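Local coordinates for protein PHO85 cyclin PHO80 (Saccharomyces cerevisiae, PDB 2PMI) that serves as the cyclin partner of the cyclin-dependent kinase PHO85 and negatively regulates phosphate-starvation-responsive genes when phosphate is plentiful, at residues B[19-24]-B[241-246]; B[106-111]-B[179-184]; B[170-175]-B[215-220]. All blocks are in the same frame, centred on the assembly; numbering follows the deposited sequence.

Interaction 1 of 3, residues B[19-24]-B[241-246]; sequences PKVILP and VDYVLP
V244 is held between V21 and L23 by two backbone hydrogen bonds. V244 N gives one to V21 O at 3.0 Å, straight at the hydrogen (179°) and nearly end-on to the carbonyl. L23 N gives the other to V244 O at 3.1 Å. That bond is more bent, and its donor stands above the carbonyl plane. Together they make I22 and V244 a single parallel beta bridge between two segments that are not regular strands. V244 O also meets I22 CA in a CA-H...O contact of 3.2 Å. V21 CG1 lies over one face of the Y243 ring, 3.9 Å from its centroid, a CH-pi contact. Chi1 of V21 (37°) turns CG1 to this ring. L23 CD1 packs on Y243 CB at 3.5 Å. Several other polar atoms find partners outside the two segments. Among side chains, Y243 OH bonds D34 OD1 and D242 OD1 takes F231 N. Among carbonyls, V241 O takes R41 NH2 and P24 O bonds Y221 OH. The two segments pack on two helices: Y243 rests on V37 and L38 of helix 32-51, while L23 and L245 rest on Y221 and V225 of helix 216-227.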
ATOM      1  N   PRO B  19     -39.579  -4.223   3.751  1.00 51.55           N
ATOM      2  CA  PRO B  19     -38.611  -4.594   4.792  1.00 53.03           C
ATOM      3  C   PRO B  19     -37.859  -3.366   5.305  1.00 56.78           C
ATOM      4  O   PRO B  19     -37.999  -2.279   4.741  1.00 59.96           O
ATOM      5  CB  PRO B  19     -37.687  -5.570   4.069  1.00 50.13           C
ATOM      6  CG  PRO B  19     -38.602  -6.242   3.108  1.00 45.80           C
ATOM      7  CD  PRO B  19     -39.442  -5.101   2.573  1.00 45.15           C
ATOM      8  N   LYS B  20     -37.056  -3.531   6.356  1.00 53.76           N
ATOM      9  CA  LYS B  20     -36.313  -2.399   6.903  1.00 50.18           C
ATOM     10  C   LYS B  20     -35.032  -2.801   7.607  1.00 49.00           C
ATOM     11  O   LYS B  20     -34.947  -2.736   8.828  1.00 53.44           O
ATOM     12  CB  LYS B  20     -37.188  -1.614   7.881  1.00 50.78           C
ATOM     13  CG  LYS B  20     -36.541  -0.335   8.396  1.00 55.22           C
ATOM     14  CD  LYS B  20     -37.479   0.414   9.321  1.00 55.06           C
ATOM     15  CE  LYS B  20     -36.806   1.602   9.981  1.00 56.89           C
ATOM     16  NZ  LYS B  20     -37.685   2.197  11.029  1.00 60.73           N
ATOM     17  N   VAL B  21     -34.033  -3.204   6.832  1.00 46.14           N
ATOM     18  CA  VAL B  21     -32.748  -3.615   7.386  1.00 45.63           C
ATOM     19  C   VAL B  21     -32.002  -2.448   8.036  1.00 42.34           C
ATOM     20  O   VAL B  21     -32.101  -1.319   7.579  1.00 46.63           O
ATOM     21  CB  VAL B  21     -31.858  -4.218   6.285  1.00 47.22           C
ATOM     22  CG1 VAL B  21     -32.075  -3.460   4.995  1.00 54.10           C
ATOM     23  CG2 VAL B  21     -30.388  -4.147   6.688  1.00 41.27           C
ATOM     24  N   ILE B  22     -31.268  -2.735   9.105  1.00 37.69           N
ATOM     25  CA  ILE B  22     -30.488  -1.730   9.818  1.00 37.25           C
ATOM     26  C   ILE B  22     -29.032  -2.081   9.602  1.00 38.88           C
ATOM     27  O   ILE B  22     -28.589  -3.133  10.025  1.00 36.21           O
ATOM     28  CB  ILE B  22     -30.758  -1.765  11.322  1.00 36.18           C
ATOM     29  CG1 ILE B  22     -32.208  -1.357  11.596  1.00 34.85           C
ATOM     30  CG2 ILE B  22     -29.765  -0.852  12.049  1.00 26.67           C
ATOM     31  CD1 ILE B  22     -32.707  -1.759  12.986  1.00 29.25           C
ATOM     32  N   LEU B  23     -28.288  -1.184   8.962  1.00 43.46           N
ATOM     33  CA  LEU B  23     -26.878  -1.412   8.651  1.00 42.26           C
ATOM     34  C   LEU B  23     -25.915  -1.076   9.787  1.00 40.37           C
ATOM     35  O   LEU B  23     -26.255  -0.320  10.690  1.00 40.70           O
ATOM     36  CB  LEU B  23     -26.490  -0.593   7.414  1.00 40.19           C
ATOM     37  CG  LEU B  23     -27.308  -0.820   6.139  1.00 36.42           C
ATOM     38  CD1 LEU B  23     -27.297   0.468   5.324  1.00 37.27           C
ATOM     39  CD2 LEU B  23     -26.758  -2.002   5.344  1.00 14.92           C
ATOM     40  N   PRO B  24     -24.697  -1.651   9.743  1.00 38.02           N
ATOM     41  CA  PRO B  24     -23.581  -1.506  10.683  1.00 33.38           C
ATOM     42  C   PRO B  24     -22.880  -0.175  10.446  1.00 33.38           C
ATOM     43  O   PRO B  24     -22.881   0.332   9.328  1.00 29.41           O
ATOM     44  CB  PRO B  24     -22.649  -2.649  10.299  1.00 39.50           C
ATOM     45  CG  PRO B  24     -23.501  -3.590   9.531  1.00 39.00           C
ATOM     46  CD  PRO B  24     -24.390  -2.698   8.757  1.00 41.08           C
ATOM     47  N   VAL B 241     -35.943  -2.614  -0.617  1.00 56.38           N
ATOM     48  CA  VAL B 241     -35.485  -2.533   0.782  1.00 55.08           C
ATOM     49  C   VAL B 241     -35.275  -1.095   1.295  1.00 56.07           C
ATOM     50  O   VAL B 241     -34.926  -0.193   0.530  1.00 57.49           O
ATOM     51  CB  VAL B 241     -34.133  -3.274   0.978  1.00 51.64           C
ATOM     52  CG1 VAL B 241     -34.082  -3.875   2.359  1.00 45.21           C
ATOM     53  CG2 VAL B 241     -33.930  -4.331  -0.099  1.00 45.56           C
ATOM     54  N   ASP B 242     -35.477  -0.895   2.594  1.00 52.55           N
ATOM     55  CA  ASP B 242     -35.296   0.411   3.227  1.00 51.47           C
ATOM     56  C   ASP B 242     -34.114   0.339   4.184  1.00 54.17           C
ATOM     57  O   ASP B 242     -34.263  -0.158   5.305  1.00 60.66           O
ATOM     58  CB  ASP B 242     -36.536   0.805   4.041  1.00 54.81           C
ATOM     59  CG  ASP B 242     -37.636   1.411   3.193  1.00 57.89           C
ATOM     60  OD1 ASP B 242     -37.312   2.031   2.159  1.00 65.75           O
ATOM     61  OD2 ASP B 242     -38.821   1.292   3.575  1.00 54.11           O
ATOM     62  N   TYR B 243     -32.951   0.838   3.775  1.00 48.74           N
ATOM     63  CA  TYR B 243     -31.783   0.779   4.652  1.00 45.96           C
ATOM     64  C   TYR B 243     -31.685   1.935   5.623  1.00 44.98           C
ATOM     65  O   TYR B 243     -31.536   3.084   5.225  1.00 45.14           O
ATOM     66  CB  TYR B 243     -30.491   0.714   3.847  1.00 45.34           C
ATOM     67  CG  TYR B 243     -30.378  -0.495   2.963  1.00 44.32           C
ATOM     68  CD1 TYR B 243     -30.968  -0.514   1.700  1.00 40.64           C
ATOM     69  CD2 TYR B 243     -29.671  -1.623   3.386  1.00 46.35           C
ATOM     70  CE1 TYR B 243     -30.856  -1.627   0.873  1.00 45.71           C
ATOM     71  CE2 TYR B 243     -29.550  -2.745   2.568  1.00 45.66           C
ATOM     72  CZ  TYR B 243     -30.145  -2.738   1.311  1.00 48.69           C
ATOM     73  OH  TYR B 243     -30.026  -3.835   0.490  1.00 53.61           O
ATOM     74  N   VAL B 244     -31.753   1.604   6.907  1.00 50.04           N
ATOM     75  CA  VAL B 244     -31.676   2.577   7.988  1.00 54.48           C
ATOM     76  C   VAL B 244     -30.334   2.455   8.701  1.00 56.17           C
ATOM     77  O   VAL B 244     -30.032   1.413   9.292  1.00 60.32           O
ATOM     78  CB  VAL B 244     -32.788   2.330   9.030  1.00 57.61           C
ATOM     79  CG1 VAL B 244     -32.659   3.327  10.182  1.00 56.90           C
ATOM     80  CG2 VAL B 244     -34.152   2.428   8.364  1.00 60.89           C
ATOM     81  N   LEU B 245     -29.528   3.508   8.653  1.00 52.40           N
ATOM     82  CA  LEU B 245     -28.236   3.466   9.318  1.00 50.06           C
ATOM     83  C   LEU B 245     -28.364   4.089  10.701  1.00 51.30           C
ATOM     84  O   LEU B 245     -28.711   5.254  10.828  1.00 54.56           O
ATOM     85  CB  LEU B 245     -27.187   4.202   8.480  1.00 47.67           C
ATOM     86  CG  LEU B 245     -25.732   4.326   8.957  1.00 48.36           C
ATOM     87  CD1 LEU B 245     -25.151   2.971   9.304  1.00 54.23           C
ATOM     88  CD2 LEU B 245     -24.908   4.966   7.856  1.00 45.86           C
ATOM     89  N   PRO B 246     -28.095   3.305  11.758  1.00 55.55           N
ATOM     90  CA  PRO B 246     -28.160   3.720  13.162  1.00 61.00           C
ATOM     91  C   PRO B 246     -27.857   5.199  13.355  1.00 70.32           C
ATOM     92  O   PRO B 246     -26.815   5.688  12.918  1.00 73.17           O
ATOM     93  CB  PRO B 246     -27.123   2.828  13.812  1.00 57.92           C
ATOM     94  CG  PRO B 246     -27.356   1.544  13.097  1.00 58.28           C
ATOM     95  CD  PRO B 246     -27.490   1.967  11.649  1.00 57.28           C
TER

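Interaction 2 of 3, residues B[106-111]-B[179-184]; sequences QTVYPD and LCSIEQ
V108 and C180 meet where two helices of the all-helical cyclin fold come to their C-terminal ends. One is helix 92-108, within the cyclin family region. The other is the short helix 176-183. The contact is small and is made at these ends, with V108 and S181 the closest pair of CA atoms at 5.8 Å.

V108 is the main side chain. It is buried, and its CB points toward the other helix. Both methyls face the sulfur of C180: V108 CG1 is 3.9 Å from C180 SG and V108 CG2 is 4.2 Å from C180 SG. The sulfur thus sits near the fork of the valine. Chi1 of C180 (-165°) places SG toward these two methyls, and the CB of this residue also points toward helix 92-108. V108 CG1 has a second neighbour in the backbone, 4.0 Å from S181 N. Beside the valine, T107 CG2 touches S181 OG at 3.5 Å, while T107 OG1 makes a weak hydrogen bond back to D103 O in its own helix.

E183 faces other partners: it forms salt bridges with R169 and with a basic side chain of the other protein chain in the assembly, probably the kinase. Within helix 176-183, E183 N bonds L179 O.

Q184 follows helix 176-183 and adds a further contact to V108. Its chain leaves CB with CG anti to the backbone N, then bends at chi2 (63°). The bend brings its amide to the valine. The closeness of the amide nitrogen to V108 O is doubtful and is not a hydrogen bond. The same nitrogen, Q184 NE2, lies 3.4 Å from V108 CB.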
ATOM      1  N   GLN B 106     -15.205  13.126 -12.160  1.00 34.60           N
ATOM      2  CA  GLN B 106     -16.059  14.256 -12.555  1.00 30.72           C
ATOM      3  C   GLN B 106     -15.373  15.577 -12.250  1.00 30.90           C
ATOM      4  O   GLN B 106     -15.626  16.575 -12.916  1.00 37.51           O
ATOM      5  CB  GLN B 106     -17.425  14.251 -11.836  1.00 28.91           C
ATOM      6  CG  GLN B 106     -18.408  13.154 -12.275  1.00 23.96           C
ATOM      7  CD  GLN B 106     -19.887  13.494 -12.024  1.00 17.73           C
ATOM      8  OE1 GLN B 106     -20.263  14.084 -10.999  1.00 10.35           O
ATOM      9  NE2 GLN B 106     -20.734  13.101 -12.967  1.00 16.85           N
ATOM     10  N   THR B 107     -14.506  15.583 -11.244  1.00 30.46           N
ATOM     11  CA  THR B 107     -13.801  16.804 -10.858  1.00 27.96           C
ATOM     12  C   THR B 107     -12.529  17.100 -11.654  1.00 30.49           C
ATOM     13  O   THR B 107     -12.232  18.260 -11.925  1.00 44.12           O
ATOM     14  CB  THR B 107     -13.428  16.797  -9.333  1.00 24.63           C
ATOM     15  OG1 THR B 107     -14.578  17.136  -8.540  1.00 21.34           O
ATOM     16  CG2 THR B 107     -12.311  17.786  -9.037  1.00 13.90           C
ATOM     17  N   VAL B 108     -11.789  16.076 -12.054  1.00 26.51           N
ATOM     18  CA  VAL B 108     -10.522  16.308 -12.752  1.00 27.55           C
ATOM     19  C   VAL B 108     -10.470  15.921 -14.227  1.00 27.70           C
ATOM     20  O   VAL B 108      -9.394  15.785 -14.833  1.00 22.64           O
ATOM     21  CB  VAL B 108      -9.378  15.600 -11.993  1.00 29.32           C
ATOM     22  CG1 VAL B 108      -9.350  16.094 -10.549  1.00 25.78           C
ATOM     23  CG2 VAL B 108      -9.565  14.071 -12.040  1.00 26.52           C
ATOM     24  N   TYR B 109     -11.649  15.735 -14.795  1.00 28.75           N
ATOM     25  CA  TYR B 109     -11.780  15.378 -16.191  1.00 32.81           C
ATOM     26  C   TYR B 109     -13.096  16.005 -16.629  1.00 42.76           C
ATOM     27  O   TYR B 109     -14.145  15.348 -16.635  1.00 43.64           O
ATOM     28  CB  TYR B 109     -11.831  13.860 -16.359  1.00 39.36           C
ATOM     29  CG  TYR B 109     -11.835  13.421 -17.807  1.00 40.92           C
ATOM     30  CD1 TYR B 109     -11.339  14.255 -18.795  1.00 37.07           C
ATOM     31  CD2 TYR B 109     -12.307  12.169 -18.189  1.00 31.18           C
ATOM     32  CE1 TYR B 109     -11.310  13.866 -20.108  1.00 26.62           C
ATOM     33  CE2 TYR B 109     -12.275  11.778 -19.516  1.00 22.67           C
ATOM     34  CZ  TYR B 109     -11.772  12.642 -20.463  1.00 16.63           C
ATOM     35  OH  TYR B 109     -11.713  12.304 -21.785  1.00 20.81           O
ATOM     36  N   PRO B 110     -13.058  17.301 -16.981  1.00 45.40           N
ATOM     37  CA  PRO B 110     -14.261  18.009 -17.411  1.00 41.21           C
ATOM     38  C   PRO B 110     -15.165  17.236 -18.361  1.00 33.47           C
ATOM     39  O   PRO B 110     -16.363  17.110 -18.094  1.00 26.37           O
ATOM     40  CB  PRO B 110     -13.704  19.314 -18.006  1.00 46.50           C
ATOM     41  CG  PRO B 110     -12.242  19.015 -18.255  1.00 43.21           C
ATOM     42  CD  PRO B 110     -11.875  18.172 -17.092  1.00 39.19           C
ATOM     43  N   ASP B 111     -14.609  16.706 -19.452  1.00 29.67           N
ATOM     44  CA  ASP B 111     -15.428  15.946 -20.406  1.00 32.43           C
ATOM     45  C   ASP B 111     -16.210  14.791 -19.772  1.00 34.02           C
ATOM     46  O   ASP B 111     -17.366  14.575 -20.098  1.00 35.09           O
ATOM     47  CB  ASP B 111     -14.562  15.406 -21.536  1.00 38.89           C
ATOM     48  CG  ASP B 111     -14.158  16.479 -22.521  1.00 42.63           C
ATOM     49  OD1 ASP B 111     -13.271  16.217 -23.364  1.00 36.96           O
ATOM     50  OD2 ASP B 111     -14.734  17.587 -22.453  1.00 47.39           O
ATOM     51  N   LEU B 179      -5.552  17.654  -4.058  1.00 31.93           N
ATOM     52  CA  LEU B 179      -4.189  17.452  -4.514  1.00 30.98           C
ATOM     53  C   LEU B 179      -4.219  17.062  -5.967  1.00 30.94           C
ATOM     54  O   LEU B 179      -3.409  17.525  -6.762  1.00 30.89           O
ATOM     55  CB  LEU B 179      -3.537  16.350  -3.696  1.00 33.14           C
ATOM     56  CG  LEU B 179      -3.174  16.832  -2.297  1.00 34.41           C
ATOM     57  CD1 LEU B 179      -3.134  15.682  -1.320  1.00 36.82           C
ATOM     58  CD2 LEU B 179      -1.842  17.540  -2.375  1.00 33.60           C
ATOM     59  N   CYS B 180      -5.170  16.201  -6.308  1.00 35.04           N
ATOM     60  CA  CYS B 180      -5.317  15.752  -7.681  1.00 40.25           C
ATOM     61  C   CYS B 180      -5.651  16.964  -8.558  1.00 39.83           C
ATOM     62  O   CYS B 180      -4.997  17.201  -9.579  1.00 36.56           O
ATOM     63  CB  CYS B 180      -6.421  14.698  -7.784  1.00 37.51           C
ATOM     64  SG  CYS B 180      -6.380  13.795  -9.342  1.00 48.29           S
ATOM     65  N   SER B 181      -6.664  17.731  -8.152  1.00 39.44           N
ATOM     66  CA  SER B 181      -7.063  18.933  -8.895  1.00 38.82           C
ATOM     67  C   SER B 181      -5.826  19.756  -9.185  1.00 39.71           C
ATOM     68  O   SER B 181      -5.470  20.007 -10.334  1.00 46.19           O
ATOM     69  CB  SER B 181      -8.033  19.774  -8.073  1.00 32.64           C
ATOM     70  OG  SER B 181      -9.359  19.536  -8.500  1.00 37.19           O
ATOM     71  N   ILE B 182      -5.179  20.182  -8.112  1.00 35.18           N
ATOM     72  CA  ILE B 182      -3.964  20.952  -8.205  1.00 28.69           C
ATOM     73  C   ILE B 182      -2.977  20.286  -9.170  1.00 36.45           C
ATOM     74  O   ILE B 182      -2.660  20.826 -10.229  1.00 35.03           O
ATOM     75  CB  ILE B 182      -3.345  21.070  -6.806  1.00 21.09           C
ATOM     76  CG1 ILE B 182      -4.317  21.846  -5.918  1.00 19.83           C
ATOM     77  CG2 ILE B 182      -1.949  21.678  -6.880  1.00 13.08           C
ATOM     78  CD1 ILE B 182      -3.808  22.129  -4.543  1.00 21.10           C
ATOM     79  N   GLU B 183      -2.517  19.092  -8.815  1.00 42.52           N
ATOM     80  CA  GLU B 183      -1.549  18.381  -9.636  1.00 45.31           C
ATOM     81  C   GLU B 183      -1.882  18.350 -11.123  1.00 44.55           C
ATOM     82  O   GLU B 183      -1.028  18.016 -11.943  1.00 46.53           O
ATOM     83  CB  GLU B 183      -1.384  16.953  -9.134  1.00 51.64           C
ATOM     84  CG  GLU B 183      -0.116  16.289  -9.636  1.00 60.85           C
ATOM     85  CD  GLU B 183       0.038  14.872  -9.131  1.00 63.33           C
ATOM     86  OE1 GLU B 183      -0.386  14.595  -7.981  1.00 54.20           O
ATOM     87  OE2 GLU B 183       0.596  14.045  -9.883  1.00 65.96           O
ATOM     88  N   GLN B 184      -3.113  18.695 -11.475  1.00 39.96           N
ATOM     89  CA  GLN B 184      -3.511  18.676 -12.871  1.00 49.51           C
ATOM     90  C   GLN B 184      -2.614  19.604 -13.677  1.00 60.35           C
ATOM     91  O   GLN B 184      -1.782  20.314 -13.102  1.00 62.46           O
ATOM     92  CB  GLN B 184      -4.962  19.127 -13.006  1.00 45.40           C
ATOM     93  CG  GLN B 184      -5.649  18.564 -14.211  1.00 50.59           C
ATOM     94  CD  GLN B 184      -5.746  17.057 -14.146  1.00 59.56           C
ATOM     95  OE1 GLN B 184      -4.731  16.356 -14.093  1.00 63.30           O
ATOM     96  NE2 GLN B 184      -6.974  16.544 -14.141  1.00 60.70           N
TER

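Interaction 3 of 3, residues B[170-175]-B[215-220]; sequences IIPRDH and NVLDKY
N215 reaches D174 at the start of helix 216-227, where this helix of the cyclin fold meets the loop leading into helix 176-183. N215 holds the N-cap position, but its side chain makes no capping bond and turns to the loop. N215 CB lies 3.7 Å from D174 OD1. N215 CG stands anti to the carbonyl carbon (chi1 -50°) and is 4.0 Å from D174 OD2. At the tip, N215 ND2 gives a hydrogen bond of 3.0 Å to D174 OD2, with 153° at the hydrogen. The bond meets OD2 on its syn side, somewhat out of the carboxylate plane, and the amide and carboxylate planes lie only 23° apart. ND2 also bonds P210 O. D174 OD2 has a second partner in the salt bridge with R209. Two groups thus hold this oxygen, which probably steadies its negative charge.

Next to this polar pair, V216 points toward the loop. Its CG2 lies against the peptide link between R173 and D174, and V216 CB is 4.1 Å from P172 CB. R173 points away from helix 216-227. Its guanidinium pairs with an acidic side chain of the other protein chain, so this loop also takes part in the subunit interface. P172 is the centre of an inverse gamma turn. Its ring packs across L217, with P172 CG 4.0 Å from L217 CG.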
ATOM      1  N   ILE B 170      -5.269   7.389  -6.820  1.00 24.41           N
ATOM      2  CA  ILE B 170      -6.367   6.485  -6.514  1.00 18.79           C
ATOM      3  C   ILE B 170      -6.638   6.186  -5.040  1.00 22.70           C
ATOM      4  O   ILE B 170      -7.659   5.569  -4.741  1.00 25.77           O
ATOM      5  CB  ILE B 170      -6.098   5.157  -7.182  1.00 15.79           C
ATOM      6  CG1 ILE B 170      -4.778   4.597  -6.625  1.00 19.74           C
ATOM      7  CG2 ILE B 170      -6.008   5.339  -8.675  1.00  8.46           C
ATOM      8  CD1 ILE B 170      -4.299   3.321  -7.253  1.00 15.00           C
ATOM      9  N   ILE B 171      -5.747   6.586  -4.126  1.00 20.90           N
ATOM     10  CA  ILE B 171      -5.956   6.296  -2.698  1.00 17.23           C
ATOM     11  C   ILE B 171      -6.953   7.283  -2.079  1.00 19.20           C
ATOM     12  O   ILE B 171      -6.637   8.449  -1.857  1.00 21.51           O
ATOM     13  CB  ILE B 171      -4.618   6.344  -1.891  1.00 17.97           C
ATOM     14  CG1 ILE B 171      -3.557   5.454  -2.551  1.00 16.74           C
ATOM     15  CG2 ILE B 171      -4.836   5.858  -0.462  1.00  2.01           C
ATOM     16  CD1 ILE B 171      -2.134   5.685  -1.976  1.00  8.49           C
ATOM     17  N   PRO B 172      -8.168   6.810  -1.767  1.00 20.02           N
ATOM     18  CA  PRO B 172      -9.211   7.651  -1.180  1.00 16.05           C
ATOM     19  C   PRO B 172      -8.842   8.215   0.177  1.00 18.46           C
ATOM     20  O   PRO B 172      -9.122   7.624   1.218  1.00 23.58           O
ATOM     21  CB  PRO B 172     -10.408   6.714  -1.112  1.00 20.34           C
ATOM     22  CG  PRO B 172      -9.762   5.401  -0.804  1.00 28.81           C
ATOM     23  CD  PRO B 172      -8.556   5.387  -1.728  1.00 24.29           C
ATOM     24  N   ARG B 173      -8.203   9.370   0.162  1.00 23.20           N
ATOM     25  CA  ARG B 173      -7.819  10.025   1.395  1.00 25.95           C
ATOM     26  C   ARG B 173      -8.383  11.464   1.330  1.00 30.78           C
ATOM     27  O   ARG B 173      -8.480  12.065   0.248  1.00 32.09           O
ATOM     28  CB  ARG B 173      -6.296   9.993   1.514  1.00 24.32           C
ATOM     29  CG  ARG B 173      -5.745   9.731   2.914  1.00 15.83           C
ATOM     30  CD  ARG B 173      -4.248   9.538   2.819  1.00 10.47           C
ATOM     31  NE  ARG B 173      -3.560   9.795   4.072  1.00 21.06           N
ATOM     32  CZ  ARG B 173      -2.237   9.804   4.192  1.00 28.22           C
ATOM     33  NH1 ARG B 173      -1.488   9.567   3.123  1.00 22.68           N
ATOM     34  NH2 ARG B 173      -1.664  10.061   5.365  1.00 25.83           N
ATOM     35  N   ASP B 174      -8.772  11.996   2.486  1.00 33.87           N
ATOM     36  CA  ASP B 174      -9.368  13.330   2.598  1.00 34.93           C
ATOM     37  C   ASP B 174      -8.977  14.389   1.584  1.00 34.95           C
ATOM     38  O   ASP B 174      -9.842  14.929   0.917  1.00 35.46           O
ATOM     39  CB  ASP B 174      -9.170  13.891   4.012  1.00 37.57           C
ATOM     40  CG  ASP B 174      -9.994  13.136   5.056  1.00 48.45           C
ATOM     41  OD1 ASP B 174     -10.955  12.442   4.649  1.00 55.62           O
ATOM     42  OD2 ASP B 174      -9.700  13.236   6.271  1.00 40.53           O
ATOM     43  N   HIS B 175      -7.692  14.685   1.455  1.00 34.70           N
ATOM     44  CA  HIS B 175      -7.253  15.724   0.519  1.00 34.05           C
ATOM     45  C   HIS B 175      -6.837  15.225  -0.859  1.00 35.82           C
ATOM     46  O   HIS B 175      -6.218  15.966  -1.628  1.00 35.00           O
ATOM     47  CB  HIS B 175      -6.081  16.482   1.129  1.00 36.35           C
ATOM     48  CG  HIS B 175      -6.356  17.014   2.498  1.00 46.38           C
ATOM     49  ND1 HIS B 175      -5.357  17.238   3.423  1.00 55.78           N
ATOM     50  CD2 HIS B 175      -7.515  17.372   3.100  1.00 52.29           C
ATOM     51  CE1 HIS B 175      -5.891  17.707   4.537  1.00 57.11           C
ATOM     52  NE2 HIS B 175      -7.199  17.797   4.367  1.00 55.22           N
ATOM     53  N   ASN B 215     -10.913   8.935   5.854  1.00 33.83           N
ATOM     54  CA  ASN B 215     -12.291   9.055   6.296  1.00 33.73           C
ATOM     55  C   ASN B 215     -13.199   9.199   5.075  1.00 33.20           C
ATOM     56  O   ASN B 215     -14.422   9.339   5.190  1.00 35.58           O
ATOM     57  CB  ASN B 215     -12.398  10.258   7.230  1.00 28.96           C
ATOM     58  CG  ASN B 215     -11.337  10.229   8.334  1.00 33.83           C
ATOM     59  OD1 ASN B 215     -11.494   9.540   9.339  1.00 36.53           O
ATOM     60  ND2 ASN B 215     -10.240  10.963   8.133  1.00 28.85           N
ATOM     61  N   VAL B 216     -12.600   9.128   3.893  1.00 25.86           N
ATOM     62  CA  VAL B 216     -13.380   9.247   2.680  1.00 23.46           C
ATOM     63  C   VAL B 216     -14.435   8.140   2.552  1.00 24.82           C
ATOM     64  O   VAL B 216     -15.631   8.430   2.604  1.00 21.65           O
ATOM     65  CB  VAL B 216     -12.483   9.233   1.429  1.00 23.66           C
ATOM     66  CG1 VAL B 216     -13.300   9.602   0.221  1.00 23.69           C
ATOM     67  CG2 VAL B 216     -11.326  10.194   1.593  1.00 16.40           C
ATOM     68  N   LEU B 217     -13.994   6.882   2.414  1.00 26.05           N
ATOM     69  CA  LEU B 217     -14.904   5.740   2.226  1.00 21.07           C
ATOM     70  C   LEU B 217     -16.069   5.642   3.198  1.00 23.65           C
ATOM     71  O   LEU B 217     -17.175   5.259   2.797  1.00 18.29           O
ATOM     72  CB  LEU B 217     -14.125   4.425   2.203  1.00 18.64           C
ATOM     73  CG  LEU B 217     -13.113   4.219   1.058  1.00 24.15           C
ATOM     74  CD1 LEU B 217     -12.572   2.803   1.109  1.00 15.25           C
ATOM     75  CD2 LEU B 217     -13.764   4.445  -0.294  1.00 23.53           C
ATOM     76  N   ASP B 218     -15.833   5.988   4.463  1.00 24.10           N
ATOM     77  CA  ASP B 218     -16.910   5.978   5.458  1.00 30.07           C
ATOM     78  C   ASP B 218     -17.853   7.127   5.085  1.00 32.12           C
ATOM     79  O   ASP B 218     -19.062   6.937   4.918  1.00 25.60           O
ATOM     80  CB  ASP B 218     -16.372   6.249   6.865  1.00 38.51           C
ATOM     81  CG  ASP B 218     -15.134   5.434   7.195  1.00 54.64           C
ATOM     82  OD1 ASP B 218     -14.227   5.337   6.325  1.00 55.23           O
ATOM     83  OD2 ASP B 218     -15.066   4.913   8.336  1.00 53.08           O
ATOM     84  N   LYS B 219     -17.274   8.322   4.957  1.00 34.68           N
ATOM     85  CA  LYS B 219     -18.023   9.519   4.597  1.00 34.83           C
ATOM     86  C   LYS B 219     -19.031   9.196   3.509  1.00 35.61           C
ATOM     87  O   LYS B 219     -20.197   9.572   3.610  1.00 38.46           O
ATOM     88  CB  LYS B 219     -17.083  10.616   4.095  1.00 38.61           C
ATOM     89  CG  LYS B 219     -17.772  11.967   3.913  1.00 50.49           C
ATOM     90  CD  LYS B 219     -16.891  12.986   3.199  1.00 57.48           C
ATOM     91  CE  LYS B 219     -16.828  12.712   1.696  1.00 65.63           C
ATOM     92  NZ  LYS B 219     -15.911  13.644   0.967  1.00 65.25           N
ATOM     93  N   TYR B 220     -18.586   8.505   2.461  1.00 29.10           N
ATOM     94  CA  TYR B 220     -19.488   8.146   1.378  1.00 25.83           C
ATOM     95  C   TYR B 220     -20.504   7.100   1.799  1.00 28.89           C
ATOM     96  O   TYR B 220     -21.689   7.179   1.438  1.00 25.31           O
ATOM     97  CB  TYR B 220     -18.714   7.616   0.192  1.00 19.15           C
ATOM     98  CG  TYR B 220     -18.055   8.685  -0.625  1.00 22.38           C
ATOM     99  CD1 TYR B 220     -18.364   8.843  -1.975  1.00 18.43           C
ATOM    100  CD2 TYR B 220     -17.108   9.527  -0.061  1.00 22.25           C
ATOM    101  CE1 TYR B 220     -17.744   9.805  -2.737  1.00 23.59           C
ATOM    102  CE2 TYR B 220     -16.482  10.497  -0.822  1.00 26.76           C
ATOM    103  CZ  TYR B 220     -16.804  10.629  -2.159  1.00 26.51           C
ATOM    104  OH  TYR B 220     -16.166  11.583  -2.916  1.00 32.41           O
TER

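How the interactions relate
Along the chain the segments come in the order 19-24, 106-111, 170-175, 179-184, 215-220 and 241-246. Interaction 1 therefore closes a loop that holds both other contacts, while interactions 2 and 3 interlock. Segment 170-175 leads into helix 176-183, which carries segment 179-184. Interactions 1 and 2 lie on opposite sides of the chain's centre, their centres 35 Å apart. Interaction 3 is 23 Å from interaction 1 and 16 Å from interaction 2, centre to centre. Helix 216-227 starts in interaction 3 and packs against L23 and L245 of interaction 1. Helix 92-108 packs against L217. Shared helices thus tie both ends of the modelled chain and the partner-facing loop to one helical body.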